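Local atomic coordinates of NUDIX hydrolase (Alicyclobacillus acidocaldarius subsp. acidocaldarius, PDB entry 3QSJ), a protein that probably hydrolyses phosphorus-containing acid anhydrides, as other Nudix hydrolases do, with the help of a divalent metal ion. Residues A84-W89 with A172-A177; L13-D18 with E25-R30; K9-V14 with P73-T78; L91-R94 with K100-T103; P107-D112 with S121-A126. One frame throughout, in Å; residues are numbered along the deposited sequence. Where two conformers were deposited one is given.

Contact 1: A84-W89 with A172-A177. With CA (calcium ion), chain B.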
# COMPACT_ATOMS: atom_id res chain seq x y z
N ALA A 84 6.08 -4.20 -1.37
CA ALA A 84 7.32 -5.00 -1.23
C ALA A 84 8.42 -4.27 -1.98
O ALA A 84 9.56 -4.16 -1.49
CB ALA A 84 7.09 -6.40 -1.83
N GLU A 85 8.08 -3.73 -3.15
CA GLU A 85 9.10 -3.03 -3.95
C GLU A 85 9.61 -1.80 -3.22
O GLU A 85 10.78 -1.52 -3.28
CB GLU A 85 8.50 -2.55 -5.29
CG GLU A 85 8.12 -3.70 -6.22
CD GLU A 85 7.38 -3.23 -7.46
OE1 GLU A 85 7.28 -2.00 -7.66
OE2 GLU A 85 6.89 -4.09 -8.23
N GLU A 86 8.70 -1.05 -2.58
CA GLU A 86 9.05 0.24 -2.01
C GLU A 86 9.72 0.16 -0.65
O GLU A 86 10.68 0.90 -0.41
CB GLU A 86 7.75 1.10 -1.96
CG GLU A 86 7.33 1.54 -3.34
CD GLU A 86 6.11 2.43 -3.29
OE1 GLU A 86 6.09 3.36 -2.46
OE2 GLU A 86 5.21 2.22 -4.13
N ILE A 87 9.24 -0.72 0.22
CA ILE A 87 9.77 -0.78 1.59
C ILE A 87 10.39 -2.11 2.02
O ILE A 87 10.81 -2.23 3.18
CB ILE A 87 8.72 -0.23 2.61
CG1 ILE A 87 7.46 -1.10 2.58
CG2 ILE A 87 8.40 1.27 2.30
CD1 ILE A 87 7.09 -1.92 3.77
N GLY A 88 10.46 -3.07 1.09
CA GLY A 88 11.21 -4.31 1.36
C GLY A 88 10.56 -5.33 2.27
O GLY A 88 11.26 -6.18 2.85
N TRP A 89 9.25 -5.20 2.49
CA TRP A 89 8.54 -6.20 3.30
C TRP A 89 7.40 -6.77 2.44
O TRP A 89 6.64 -6.00 1.82
CB TRP A 89 7.93 -5.59 4.59
CG TRP A 89 8.97 -5.18 5.61
CD1 TRP A 89 9.66 -4.00 5.64
CD2 TRP A 89 9.41 -5.93 6.75
NE1 TRP A 89 10.58 -4.01 6.67
CE2 TRP A 89 10.46 -5.18 7.36
CE3 TRP A 89 9.11 -7.21 7.26
CZ2 TRP A 89 11.13 -5.64 8.51
CZ3 TRP A 89 9.73 -7.62 8.42
CH2 TRP A 89 10.70 -6.83 9.05
N ALA A 172 16.43 5.23 -5.90
CA ALA A 172 16.32 6.68 -5.71
C ALA A 172 14.92 7.30 -5.82
O ALA A 172 14.79 8.49 -5.55
CB ALA A 172 17.29 7.40 -6.65
N GLU A 173 13.89 6.51 -6.16
CA GLU A 173 12.54 7.05 -6.34
C GLU A 173 11.94 7.70 -5.11
O GLU A 173 11.30 8.75 -5.24
CB GLU A 173 11.62 5.99 -6.92
CG GLU A 173 11.77 6.05 -8.44
CD GLU A 173 11.59 4.79 -9.25
OE1 GLU A 173 12.45 4.53 -10.12
OE2 GLU A 173 10.56 4.10 -9.06
N LEU A 174 12.20 7.09 -3.92
CA LEU A 174 11.68 7.63 -2.65
C LEU A 174 12.87 8.16 -1.86
O LEU A 174 13.91 7.54 -1.90
CB LEU A 174 10.97 6.50 -1.85
CG LEU A 174 9.80 5.85 -2.57
CD1 LEU A 174 9.23 4.69 -1.79
CD2 LEU A 174 8.73 6.91 -2.93
N ASP A 175 12.73 9.27 -1.17
CA ASP A 175 13.88 9.69 -0.38
C ASP A 175 13.68 9.44 1.11
O ASP A 175 14.55 9.79 1.91
CB ASP A 175 14.29 11.12 -0.69
CG ASP A 175 13.24 12.16 -0.35
OD1 ASP A 175 12.21 11.81 0.30
OD2 ASP A 175 13.47 13.35 -0.66
N ALA A 176 12.49 8.97 1.48
CA ALA A 176 12.23 8.70 2.89
C ALA A 176 11.09 7.71 3.02
O ALA A 176 10.29 7.56 2.11
CB ALA A 176 11.86 10.00 3.59
N ALA A 177 11.09 6.99 4.14
CA ALA A 177 10.03 6.03 4.46
C ALA A 177 10.10 5.82 5.93
O ALA A 177 11.20 5.64 6.48
CB ALA A 177 10.28 4.72 3.75
CA CA B . 5.19 2.28 -6.37
O HOH W 1 7.09 0.70 -6.62
O HOH W 2 5.10 2.75 -8.65
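A leucine methyl rests against a carboxylate that holds metal. CD1 of Leu174 lies 3.5 Å from OE1 of Glu86, while OE2 of Glu86 binds the calcium ion at 2.2 Å. The two side chains cross at about a right angle. The same methyl is 3.9 Å from CB of Glu86, which places it along the stem of the glutamate as well as at its end. Glu86 spans the distance to the ion with a straight chain beyond CG (chi2 -177°). Glu82 and the backbone oxygen of Gly46 also bind the calcium, together with water molecules. One of these waters sits 2.5 Å from the ion and donates to OE1 of Glu85 at 2.9 Å, which puts Glu85 in the second shell. OE2 of Glu85 is held by Arg81. Arg81, Glu82, Glu85, Glu86 and Gly88 fit the REXXEEXG signature of the Nudix box. Gly88 leaves the helix with positive phi. One residue before it, CG2 of Ile87 meets CB of Ala177 at 4.2 Å, a looser apolar touch. Val29 of strand 24-31 packs on Glu86, Ile87 and Leu174. The chemistry is therefore split across one carboxylate: OE2 serves the metal, and OE1 is bordered by an apolar methyl. Segment 172-177 adds no hydrogen bond to this carboxylate.

Contact 2: L13-D18 with E25-R30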
# COMPACT_ATOMS: atom_id res chain seq x y z
N LEU A 13 -1.52 0.63 -0.46
CA LEU A 13 -1.62 -0.12 0.79
C LEU A 13 -1.34 0.78 1.96
O LEU A 13 -0.29 1.42 2.04
CB LEU A 13 -0.64 -1.32 0.83
CG LEU A 13 -0.93 -2.34 1.94
CD1 LEU A 13 -2.37 -2.89 1.81
CD2 LEU A 13 0.14 -3.47 1.90
N VAL A 14 -2.28 0.77 2.92
CA VAL A 14 -2.20 1.61 4.11
C VAL A 14 -1.86 0.61 5.20
O VAL A 14 -2.74 -0.18 5.63
CB VAL A 14 -3.54 2.33 4.37
CG1 VAL A 14 -3.44 3.26 5.60
CG2 VAL A 14 -3.98 3.13 3.13
N VAL A 15 -0.59 0.61 5.62
CA VAL A 15 -0.10 -0.37 6.62
C VAL A 15 -0.06 0.35 7.96
O VAL A 15 0.67 1.34 8.12
CB VAL A 15 1.29 -0.92 6.22
CG1 VAL A 15 1.72 -2.04 7.18
CG2 VAL A 15 1.29 -1.42 4.76
N ILE A 16 -0.80 -0.16 8.92
CA ILE A 16 -0.89 0.49 10.24
C ILE A 16 -0.52 -0.35 11.43
O ILE A 16 -0.42 -1.57 11.34
CB ILE A 16 -2.36 0.97 10.46
CG1 ILE A 16 -3.36 -0.24 10.62
CG2 ILE A 16 -2.79 1.98 9.41
CD1 ILE A 16 -4.84 0.21 11.04
N ARG A 17 -0.28 0.31 12.57
CA ARG A 17 -0.04 -0.43 13.80
C ARG A 17 -0.54 0.46 14.97
O ARG A 17 -0.73 1.66 14.81
CB ARG A 17 1.45 -0.75 13.94
CG ARG A 17 2.29 0.51 14.22
CD ARG A 17 3.77 0.20 14.11
NE ARG A 17 4.60 1.35 14.53
CZ ARG A 17 5.93 1.31 14.48
NH1 ARG A 17 6.55 0.21 14.07
NH2 ARG A 17 6.64 2.38 14.87
N ASP A 18 -0.76 -0.14 16.12
CA ASP A 18 -1.08 0.64 17.32
C ASP A 18 0.24 1.21 17.80
O ASP A 18 1.20 0.45 17.98
CB ASP A 18 -1.68 -0.27 18.38
CG ASP A 18 -3.12 -0.64 18.09
OD1 ASP A 18 -3.89 0.22 17.53
OD2 ASP A 18 -3.50 -1.78 18.42
N GLU A 25 -0.26 4.46 14.05
CA GLU A 25 0.89 4.85 13.24
C GLU A 25 0.74 4.17 11.91
O GLU A 25 0.13 3.11 11.84
CB GLU A 25 2.20 4.41 13.91
CG GLU A 25 2.38 5.23 15.17
CD GLU A 25 3.49 4.82 16.10
OE1 GLU A 25 4.22 3.85 15.79
OE2 GLU A 25 3.65 5.52 17.14
N VAL A 26 1.36 4.73 10.86
CA VAL A 26 1.17 4.25 9.47
C VAL A 26 2.48 4.39 8.71
O VAL A 26 3.25 5.30 9.03
CB VAL A 26 0.00 5.06 8.83
CG1 VAL A 26 0.27 6.59 8.79
CG2 VAL A 26 -0.36 4.51 7.44
N LEU A 27 2.72 3.54 7.68
CA LEU A 27 3.92 3.63 6.89
C LEU A 27 3.66 4.62 5.76
O LEU A 27 2.71 4.47 4.95
CB LEU A 27 4.28 2.27 6.28
CG LEU A 27 4.99 1.28 7.19
CD1 LEU A 27 5.17 -0.04 6.46
CD2 LEU A 27 6.40 1.83 7.58
N VAL A 28 4.50 5.61 5.69
CA VAL A 28 4.38 6.55 4.59
C VAL A 28 5.70 6.63 3.91
O VAL A 28 6.74 6.28 4.50
CB VAL A 28 3.87 7.96 5.02
CG1 VAL A 28 2.41 7.91 5.48
CG2 VAL A 28 4.77 8.57 6.11
N VAL A 29 5.69 7.12 2.67
CA VAL A 29 6.92 7.33 1.90
C VAL A 29 6.90 8.73 1.29
O VAL A 29 5.83 9.32 1.14
CB VAL A 29 7.09 6.26 0.81
CG1 VAL A 29 7.16 4.84 1.46
CG2 VAL A 29 5.96 6.34 -0.24
N ARG A 30 8.08 9.27 0.92
CA ARG A 30 8.08 10.55 0.22
C ARG A 30 8.82 10.40 -1.10
O ARG A 30 9.93 9.89 -1.12
CB ARG A 30 8.73 11.66 1.08
CG ARG A 30 8.77 12.99 0.27
CD ARG A 30 9.27 14.14 1.11
NE ARG A 30 10.63 13.94 1.59
CZ ARG A 30 11.22 14.79 2.41
NH1 ARG A 30 10.60 15.91 2.77
NH2 ARG A 30 12.44 14.55 2.87
O HOH W 3 1.19 2.26 4.46
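Arg17 and Glu25 face each other as a hydrogen-bonded antiparallel pair. Arg17 N donates to Glu25 O and Glu25 N donates to Arg17 O, both at 2.9 Å. Farther along, Leu27 N reaches Val15 O at 3.0 Å. The next link is made by water: Val15 N donates to it at 2.7 Å, and it donates to the carbonyl oxygens of Leu27 and Leu13. This bridge goes with strands that splay apart here, their axes running at 146°.

The salt bridge is forked. NE of Arg17 at 2.8 Å and NH2 of Arg17 at 3.0 Å both grip OE1 of Glu25, which lies in the guanidinium plane. The carboxylate plane is turned 49° from it. A leucine in place of Arg17 would probably leave OE1 of Glu25 without its charged mate.

Apolar contacts complete the pairing. CG2 of Val26 meets CG1 of Val14 at 3.8 Å and also touches CG2 of Ile16. Leu27 lies beside Val15 on the other face of the sheet. Leu204 and Leu207 of helix 198-209 cover Val26.

Trp179 adds a cation-pi contact to Arg17, and Ala20 N bonds OE2 of Glu25. The hairpin thus probably neutralises a buried glutamate at its turn end.

Contact 3: K9-V14 with P73-T78; sequences KAATLV and PALAVT
The strand segment 9-14 passes helix segment 73-78 with the axes 7.1 Å apart and inclined at 61°. The backbones come nearest at Ala11 and Leu75, whose CA atoms are 5.7 Å apart. The small side chain of Ala11 is consistent with so close an approach.

Ala11 and Leu75 share most of the contact. CB of Ala11 points toward the helix and packs tightly, 3.1 Å from the carbonyl oxygen of Leu75. CB of Ala11 also lies 3.9 Å from CG2 of Thr78, one helical turn farther on. Thr78 turns its methyl to the strand because CG2 stands anti to the backbone N, while OG1 (chi1 -61°) bonds Asp53 of helix 51-58. The residue thus shows an apolar side to the sheet and a polar side to the next helix. The end of Leu75 bends in toward the strand. Its CD2 rests 3.7 Å from the carbonyl oxygen of Ala10 and 4.2 Å from CB of Ala11. The segments meet by van der Waals packing alone.

This is the helix-on-sheet packing of the Nudix fold, in which the helix of the Nudix box lies against the central mixed sheet. Ala11 is bonded through its backbone to Gly47 of strand 42-48. Ala10 and Thr12 bond Arg155 of strand 151-160 on the other side. Leu13 extends the same packing to Ala79, Leu80 and Thr83 of helix 72-87, and helix 51-58 covers Ala74 and Val77.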
# COMPACT_ATOMS: atom_id res chain seq x y z
N LYS A 9 -5.53 2.21 -13.80
CA LYS A 9 -5.84 1.41 -12.60
C LYS A 9 -4.58 1.30 -11.69
O LYS A 9 -3.46 1.01 -12.18
CB LYS A 9 -6.29 -0.00 -12.98
CG LYS A 9 -7.74 0.01 -13.56
CD LYS A 9 -8.77 0.08 -12.45
CE LYS A 9 -10.18 -0.03 -13.05
NZ LYS A 9 -10.28 -1.17 -14.01
N ALA A 10 -4.77 1.53 -10.39
CA ALA A 10 -3.69 1.50 -9.40
C ALA A 10 -4.24 1.05 -8.07
O ALA A 10 -5.47 0.94 -7.89
CB ALA A 10 -3.13 2.92 -9.23
N ALA A 11 -3.32 0.80 -7.12
CA ALA A 11 -3.72 0.44 -5.76
C ALA A 11 -2.68 0.86 -4.81
O ALA A 11 -1.49 0.99 -5.15
CB ALA A 11 -3.93 -1.07 -5.63
N THR A 12 -3.14 1.11 -3.60
CA THR A 12 -2.32 1.62 -2.52
C THR A 12 -2.58 0.83 -1.26
O THR A 12 -3.73 0.52 -0.95
CB THR A 12 -2.66 3.11 -2.32
OG1 THR A 12 -2.35 3.81 -3.53
CG2 THR A 12 -1.79 3.73 -1.25
N LEU A 13 -1.52 0.63 -0.46
CA LEU A 13 -1.62 -0.12 0.79
C LEU A 13 -1.34 0.78 1.96
O LEU A 13 -0.29 1.42 2.04
CB LEU A 13 -0.64 -1.32 0.83
CG LEU A 13 -0.93 -2.34 1.94
CD1 LEU A 13 -2.37 -2.89 1.81
CD2 LEU A 13 0.14 -3.47 1.90
N VAL A 14 -2.28 0.77 2.92
CA VAL A 14 -2.20 1.61 4.11
C VAL A 14 -1.86 0.61 5.20
O VAL A 14 -2.74 -0.18 5.63
CB VAL A 14 -3.54 2.33 4.37
CG1 VAL A 14 -3.44 3.26 5.60
CG2 VAL A 14 -3.98 3.13 3.13
N PRO A 73 -9.46 -8.55 -5.69
CA PRO A 73 -8.32 -9.44 -5.35
C PRO A 73 -7.08 -9.05 -6.14
O PRO A 73 -6.03 -8.96 -5.54
CB PRO A 73 -8.80 -10.84 -5.76
CG PRO A 73 -10.34 -10.76 -5.52
CD PRO A 73 -10.66 -9.34 -6.08
N ALA A 74 -7.20 -8.81 -7.45
CA ALA A 74 -6.00 -8.42 -8.23
C ALA A 74 -5.44 -7.11 -7.71
O ALA A 74 -4.22 -6.98 -7.60
CB ALA A 74 -6.33 -8.26 -9.72
N LEU A 75 -6.29 -6.10 -7.44
CA LEU A 75 -5.78 -4.79 -6.95
C LEU A 75 -5.15 -4.89 -5.55
O LEU A 75 -4.18 -4.18 -5.26
CB LEU A 75 -6.90 -3.72 -7.06
CG LEU A 75 -7.09 -3.35 -8.55
CD1 LEU A 75 -8.33 -2.55 -8.77
CD2 LEU A 75 -5.90 -2.53 -9.06
N ALA A 76 -5.63 -5.83 -4.70
CA ALA A 76 -5.03 -6.09 -3.37
C ALA A 76 -3.61 -6.57 -3.60
O ALA A 76 -2.68 -6.08 -2.95
CB ALA A 76 -5.81 -7.16 -2.59
N VAL A 77 -3.43 -7.44 -4.57
CA VAL A 77 -2.11 -7.91 -4.97
C VAL A 77 -1.24 -6.76 -5.48
O VAL A 77 -0.07 -6.65 -5.06
CB VAL A 77 -2.20 -9.10 -5.98
CG1 VAL A 77 -0.82 -9.41 -6.54
CG2 VAL A 77 -2.75 -10.35 -5.24
N THR A 78 -1.80 -5.88 -6.32
CA THR A 78 -1.05 -4.71 -6.83
C THR A 78 -0.50 -3.97 -5.62
O THR A 78 0.66 -3.63 -5.58
CB THR A 78 -1.97 -3.79 -7.68
OG1 THR A 78 -2.46 -4.54 -8.80
CG2 THR A 78 -1.26 -2.45 -8.07

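Contact 4: L91-R94 with K100-T103; sequences LAVR and KMDT
Val93 lays its CG1 methyl along the side chain of Met101, a selenomethionine in this crystal. CG1 of Val93 is 4.0 Å from CB of Met101 and 4.1 Å from its SE atom. The two side chains run side by side and point the same way. CG1 reaches that position because it stands anti to the backbone N of Val93 (chi1 170°). The selenomethionine chain is straight as far as SE and then bends at chi3, which carries its CE methyl onward to Trp123. Leu129 touches both Val93 and Met101.

Residues 93-94 form a short strand, paired with 130-131 in a small antiparallel sheet apart from the main one. The chain turns back after Arg94 and makes a single bridge between Arg94 and Lys100. The end of Arg94 leads away from Lys100 and makes a cation-pi contact with Phe61.

The backbones also join here. Met101 N donates to Val93 O at 3.0 Å. The bond is nearly straight at the hydrogen, with an angle of 170°, but the donor stands 40° above the carbonyl plane. CA of Lys100 makes a further C-H...O contact to Val93 O at 3.5 Å. A water adds a second link: it accepts from Val93 N at 3.0 Å and donates to Met101 O at 2.7 Å.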
# COMPACT_ATOMS: atom_id res chain seq x y z
N LEU A 91 4.00 -8.38 2.83
CA LEU A 91 2.94 -8.52 3.81
C LEU A 91 1.98 -9.60 3.41
O LEU A 91 1.79 -9.87 2.21
CB LEU A 91 2.13 -7.22 3.94
CG LEU A 91 2.76 -6.14 4.83
CD1 LEU A 91 4.06 -5.72 4.31
CD2 LEU A 91 1.93 -4.98 4.87
N ALA A 92 1.32 -10.19 4.44
CA ALA A 92 0.22 -11.17 4.22
C ALA A 92 0.60 -12.36 3.33
O ALA A 92 -0.24 -12.88 2.62
CB ALA A 92 -1.01 -10.45 3.61
N VAL A 93 1.80 -12.85 3.48
CA VAL A 93 2.24 -14.05 2.73
C VAL A 93 2.11 -15.27 3.65
O VAL A 93 2.44 -15.19 4.86
CB VAL A 93 3.66 -13.86 2.16
CG1 VAL A 93 4.26 -15.16 1.59
CG2 VAL A 93 3.65 -12.77 1.06
N ARG A 94 1.71 -16.43 3.05
CA ARG A 94 1.66 -17.68 3.82
C ARG A 94 1.84 -18.87 2.87
O ARG A 94 1.73 -18.71 1.65
CB ARG A 94 0.28 -17.80 4.50
CG ARG A 94 -0.88 -17.61 3.53
CD ARG A 94 -2.17 -18.12 4.16
NE ARG A 94 -2.24 -19.56 3.96
CZ ARG A 94 -3.32 -20.28 4.21
NH1 ARG A 94 -4.44 -19.68 4.62
NH2 ARG A 94 -3.32 -21.59 3.99
N LYS A 100 2.74 -18.22 8.36
CA LYS A 100 2.95 -16.82 7.89
C LYS A 100 4.43 -16.47 7.71
O LYS A 100 5.29 -16.91 8.49
CB LYS A 100 2.31 -15.84 8.87
CG LYS A 100 0.81 -16.09 9.10
CD LYS A 100 0.27 -15.20 10.24
CE LYS A 100 -1.22 -14.90 10.10
NZ LYS A 100 -2.07 -16.07 10.49
N MSE A 101 4.75 -15.76 6.64
CA MSE A 101 6.09 -15.26 6.45
C MSE A 101 6.18 -14.01 7.35
O MSE A 101 5.30 -13.15 7.26
CB MSE A 101 6.30 -14.85 4.97
CG MSE A 101 7.50 -13.91 4.81
SE MSE A 101 7.81 -13.53 2.91
CE MSE A 101 8.41 -15.19 2.61
N ASP A 102 7.24 -13.88 8.17
CA ASP A 102 7.36 -12.71 9.07
C ASP A 102 8.73 -12.03 8.98
O ASP A 102 9.07 -11.17 9.81
CB ASP A 102 7.02 -13.10 10.53
CG ASP A 102 7.95 -14.11 11.17
OD1 ASP A 102 8.82 -14.69 10.45
OD2 ASP A 102 7.82 -14.34 12.40
N THR A 103 9.49 -12.40 7.96
CA THR A 103 10.80 -11.83 7.73
C THR A 103 10.75 -10.77 6.62
O THR A 103 9.90 -10.82 5.72
CB THR A 103 11.82 -12.92 7.34
OG1 THR A 103 11.33 -13.58 6.18
CG2 THR A 103 12.08 -13.95 8.47
O HOH W 4 4.00 -11.85 5.23

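Contact 5: P107-D112 with S121-A126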
# COMPACT_ATOMS: atom_id res chain seq x y z
N PRO A 107 18.07 -7.24 0.95
CA PRO A 107 18.29 -6.18 -0.06
C PRO A 107 18.28 -6.71 -1.50
O PRO A 107 17.63 -6.09 -2.35
CB PRO A 107 19.68 -5.64 0.29
CG PRO A 107 19.83 -5.89 1.73
CD PRO A 107 19.08 -7.15 2.04
N ASP A 108 18.95 -7.87 -1.76
CA ASP A 108 19.04 -8.45 -3.12
C ASP A 108 17.69 -8.92 -3.67
O ASP A 108 17.45 -8.80 -4.86
CB ASP A 108 20.04 -9.59 -3.17
CG ASP A 108 21.47 -9.20 -3.54
OD1 ASP A 108 21.73 -7.98 -3.71
OD2 ASP A 108 22.32 -10.11 -3.67
N GLU A 109 16.82 -9.44 -2.81
CA GLU A 109 15.49 -9.91 -3.25
C GLU A 109 14.66 -8.68 -3.53
O GLU A 109 13.94 -8.67 -4.51
CB GLU A 109 14.80 -10.76 -2.17
CG GLU A 109 15.61 -12.00 -1.79
CD GLU A 109 15.03 -12.82 -0.67
OE1 GLU A 109 14.77 -12.24 0.42
OE2 GLU A 109 14.83 -14.04 -0.87
N GLN A 110 14.77 -7.64 -2.67
CA GLN A 110 14.03 -6.38 -2.95
C GLN A 110 14.54 -5.79 -4.27
O GLN A 110 13.75 -5.35 -5.09
CB GLN A 110 14.17 -5.35 -1.81
CG GLN A 110 13.37 -4.06 -2.04
CD GLN A 110 13.50 -3.07 -0.90
OE1 GLN A 110 14.28 -3.26 0.07
NE2 GLN A 110 12.75 -1.99 -0.97
N ALA A 111 15.84 -5.81 -4.49
CA ALA A 111 16.39 -5.28 -5.75
C ALA A 111 15.81 -6.02 -6.96
O ALA A 111 15.40 -5.37 -7.93
CB ALA A 111 17.92 -5.39 -5.75
N ASP A 112 15.75 -7.37 -6.88
CA ASP A 112 15.18 -8.25 -7.91
C ASP A 112 13.69 -7.97 -8.14
O ASP A 112 13.24 -8.03 -9.28
CB ASP A 112 15.37 -9.72 -7.53
CG ASP A 112 16.77 -10.24 -7.81
OD1 ASP A 112 17.60 -9.48 -8.35
OD2 ASP A 112 17.04 -11.41 -7.47
N SER A 121 5.88 -12.73 -8.78
CA SER A 121 5.15 -13.97 -9.08
C SER A 121 6.09 -15.19 -9.11
O SER A 121 5.78 -16.23 -8.50
CB SER A 121 4.40 -13.80 -10.41
OG SER A 121 3.74 -14.99 -10.76
N ALA A 122 7.26 -15.03 -9.73
CA ALA A 122 8.31 -16.04 -9.82
C ALA A 122 8.88 -16.38 -8.45
O ALA A 122 9.06 -17.56 -8.15
CB ALA A 122 9.43 -15.56 -10.73
N TRP A 123 9.15 -15.35 -7.63
CA TRP A 123 9.73 -15.59 -6.30
C TRP A 123 8.72 -16.41 -5.46
O TRP A 123 9.12 -17.34 -4.74
CB TRP A 123 10.07 -14.24 -5.62
CG TRP A 123 10.81 -14.38 -4.32
CD1 TRP A 123 12.17 -14.35 -4.14
CD2 TRP A 123 10.24 -14.52 -3.02
NE1 TRP A 123 12.48 -14.54 -2.81
CE2 TRP A 123 11.31 -14.60 -2.10
CE3 TRP A 123 8.93 -14.58 -2.54
CZ2 TRP A 123 11.10 -14.76 -0.73
CZ3 TRP A 123 8.73 -14.80 -1.19
CH2 TRP A 123 9.80 -14.86 -0.30
N LEU A 124 7.43 -16.03 -5.53
CA LEU A 124 6.41 -16.74 -4.75
C LEU A 124 6.21 -18.19 -5.25
O LEU A 124 6.08 -19.11 -4.44
CB LEU A 124 5.08 -16.00 -4.79
CG LEU A 124 5.11 -14.65 -4.00
CD1 LEU A 124 3.86 -13.84 -4.27
CD2 LEU A 124 5.19 -14.91 -2.45
N SER A 125 6.15 -18.37 -6.60
CA SER A 125 5.85 -19.66 -7.23
C SER A 125 6.98 -20.68 -7.10
O SER A 125 6.72 -21.89 -7.08
CB SER A 125 5.35 -19.48 -8.66
OG SER A 125 6.38 -19.07 -9.54
N ALA A 126 8.21 -20.21 -6.89
CA ALA A 126 9.35 -21.12 -6.62
C ALA A 126 9.24 -21.66 -5.17
O ALA A 126 9.88 -22.67 -4.81
CB ALA A 126 10.67 -20.37 -6.81
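One hydrogen bond joins Glu109 to Trp123. The indole NE1 of Trp123 donates to OE2 of Glu109 at 3.1 Å, with an angle of 148° at the hydrogen. OE2 sits at the ring edge, close to the indole plane. Seen from the carboxylate, the donor comes from above, 61° out of its plane. The carboxylate and indole planes are nearly perpendicular.

Van der Waals contact is slight. OE2 of Glu109 also lies 3.8 Å from CZ2 of Trp123, so the oxygen lies along the edge between NE1 and CZ2. The ring extends from its helix with CG anti to the backbone N (chi1 -173°), and Glu109 comes to meet it on a straight chain. Leu90 packs on the same indole, and Arg127 makes a cation-pi contact with it.

The other oxygen of Glu109 works at its own helix: OE1 accepts from Ala106 N. With a leucine at this position, the indole N-H of Trp123 and the N-H of Ala106 would probably both lose their acceptor.

The bond from Ala106 N to Glu109 resembles one half of a capping box at the start of helix 107-113. The arrangement is a peripheral pairing of two short consecutive helices, at the surface and away from the calcium site.

In the fold
From the N terminus, strand 7-18 begins two contacts. Contact 2 closes its short hairpin with strand 24-31. Contact 3 starts on the same strand, shares Leu13 and Val14, and closes a longer loop to helix 72-87. Contact 1 opens at the end of that helix and closes only at strand 174-181. Contacts 4 and 5 follow one another inside the loop it closes. The pieces also touch. Asp175 bridges to Arg30, linking contacts 1 and 2 across neighbouring strands. Leu91 packs on Leu13 and Val15, tying contact 4 to the sheet. Val93 touches Leu124 between contacts 4 and 5, and Gln110 reaches Glu85 O at the helix of the metal site.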